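Local coordinates for protein trans-4-hydroxy-L-proline dehydratase (Clostridioides difficile 70-100-2010, PDB 6VXC) that dehydrates trans-4-hydroxy-L-proline to (S)-1-pyrroline-5-carboxylate as a glycyl radical enzyme in the anaerobic breakdown of hydroxyproline, at residues P65-R68 with A69-K73. Residues are numbered along the deposited sequence; the frame is centred on the assembly and turned at random.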
loop_
_atom_site.group_PDB
_atom_site.type_symbol
_atom_site.label_atom_id
_atom_site.label_comp_id
_atom_site.label_asym_id
_atom_site.label_seq_id
_atom_site.Cartn_x
_atom_site.Cartn_y
_atom_site.Cartn_z
ATOM N N PRO A 65 -5.851 16.462 -20.030
ATOM C CA PRO A 65 -6.903 16.112 -19.059
ATOM C C PRO A 65 -8.220 15.738 -19.719
ATOM O O PRO A 65 -8.852 14.750 -19.322
ATOM C CB PRO A 65 -7.017 17.365 -18.176
ATOM C CG PRO A 65 -6.093 18.378 -18.765
ATOM C CD PRO A 65 -5.146 17.698 -19.678
ATOM N N VAL A 66 -8.644 16.483 -20.739
ATOM C CA VAL A 66 -9.871 16.131 -21.443
ATOM C C VAL A 66 -9.707 14.806 -22.181
ATOM O O VAL A 66 -10.636 13.994 -22.236
ATOM C CB VAL A 66 -10.290 17.272 -22.387
ATOM C CG1 VAL A 66 -11.433 16.827 -23.285
ATOM C CG2 VAL A 66 -10.709 18.502 -21.578
ATOM N N LEU A 67 -8.530 14.566 -22.763
ATOM C CA LEU A 67 -8.279 13.287 -23.424
ATOM C C LEU A 67 -8.456 12.113 -22.463
ATOM O O LEU A 67 -9.071 11.101 -22.813
ATOM C CB LEU A 67 -6.877 13.273 -24.037
ATOM C CG LEU A 67 -6.368 11.955 -24.625
ATOM C CD1 LEU A 67 -7.278 11.459 -25.702
ATOM C CD2 LEU A 67 -4.999 12.186 -25.199
ATOM N N ARG A 68 -7.902 12.216 -21.258
ATOM C CA ARG A 68 -8.079 11.146 -20.279
ATOM C C ARG A 68 -9.553 10.965 -19.924
ATOM O O ARG A 68 -10.057 9.839 -19.869
ATOM C CB ARG A 68 -7.270 11.453 -19.019
ATOM C CG ARG A 68 -5.767 11.579 -19.236
ATOM C CD ARG A 68 -5.155 10.274 -19.710
ATOM N NE ARG A 68 -5.462 9.178 -18.798
ATOM C CZ ARG A 68 -5.264 7.896 -19.075
ATOM N NH1 ARG A 68 -5.590 6.980 -18.187
ATOM N NH2 ARG A 68 -4.753 7.532 -20.250
ATOM N N ALA A 69 -10.267 12.066 -19.689
ATOM C CA ALA A 69 -11.679 11.970 -19.321
ATOM C C ALA A 69 -12.513 11.373 -20.455
ATOM O O ALA A 69 -13.359 10.498 -20.227
ATOM C CB ALA A 69 -12.205 13.348 -18.928
ATOM N N LEU A 70 -12.288 11.842 -21.689
ATOM C CA LEU A 70 -12.996 11.283 -22.839
ATOM C C LEU A 70 -12.649 9.812 -23.039
ATOM O O LEU A 70 -13.503 9.015 -23.436
ATOM C CB LEU A 70 -12.678 12.087 -24.102
ATOM C CG LEU A 70 -13.282 13.487 -24.209
ATOM C CD1 LEU A 70 -12.719 14.257 -25.422
ATOM C CD2 LEU A 70 -14.800 13.405 -24.255
ATOM N N SER A 71 -11.396 9.431 -22.781
ATOM C CA SER A 71 -11.030 8.025 -22.917
ATOM C C SER A 71 -11.709 7.174 -21.848
ATOM O O SER A 71 -12.189 6.073 -22.138
ATOM C CB SER A 71 -9.511 7.865 -22.839
ATOM O OG SER A 71 -8.888 8.559 -23.901
ATOM N N PHE A 72 -11.741 7.658 -20.605
ATOM C CA PHE A 72 -12.455 6.945 -19.553
ATOM C C PHE A 72 -13.931 6.799 -19.898
ATOM O O PHE A 72 -14.514 5.718 -19.753
ATOM C CB PHE A 72 -12.291 7.673 -18.221
ATOM C CG PHE A 72 -13.030 7.016 -17.070
ATOM C CD1 PHE A 72 -12.603 5.794 -16.568
ATOM C CD2 PHE A 72 -14.116 7.640 -16.477
ATOM C CE1 PHE A 72 -13.260 5.182 -15.503
ATOM C CE2 PHE A 72 -14.781 7.039 -15.405
ATOM C CZ PHE A 72 -14.353 5.805 -14.925
ATOM N N LYS A 73 -14.553 7.888 -20.356
ATOM C CA LYS A 73 -15.965 7.830 -20.713
ATOM C C LYS A 73 -16.210 6.840 -21.839
ATOM O O LYS A 73 -17.182 6.077 -21.806
ATOM C CB LYS A 73 -16.477 9.213 -21.101
ATOM C CG LYS A 73 -17.979 9.237 -21.381
ATOM C CD LYS A 73 -18.441 10.636 -21.706
ATOM C CE LYS A 73 -19.889 10.679 -22.140
ATOM N NZ LYS A 73 -20.118 11.910 -22.931
#
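The flat carbonyl group of L67 takes two donors from S71, one turn further along the helix, and they arrive from opposite faces of its plane. S71 N gives the ordinary helical bond, 2.9 Å to L67 O. S71 OG gives the second, 2.8 Å to L67 O, with the hydroxyl well off the carbonyl plane. The serine can do this because OG sits beside its own backbone N and anti to its carbonyl carbon (chi1 -62°), which folds it back toward the preceding turn. This is the familiar way a serine inside a helix satisfies its hydroxyl, and here the residue is buried. L67 CD1 lies alongside the same hydroxyl, 3.8 Å from S71 OG.

On another side of the helix, V66 and L70 lean against each other with their branches aimed alike, V66 CG1 resting 3.6 Å from L70 CD1. L70 also leans over the backbone of the earlier turn: its CG comes to 3.3 Å from V66 O, the oxygen that accepts the nearly straight bond from L70 N. Next round, F72 N binds R68 O at 2.9 Å, while the F72 ring leads off away from this turn. Kinks in the middle of the R68 chain (chi2 and chi3 both near -60°) curl it so that its guanidinium group meets E105 through NH1, in a salt bridge, and Y55 through NH2, in a hydrogen bond.

All of this is one stretch of helix 64-78, away from the active-site cysteine and glutamate and from the glycyl radical position. R68 and S71 pack on helix 46-58, A69 and F72 face both helix 214-248 and helix 542-546, and P65 and K73 also touch helix 214-248.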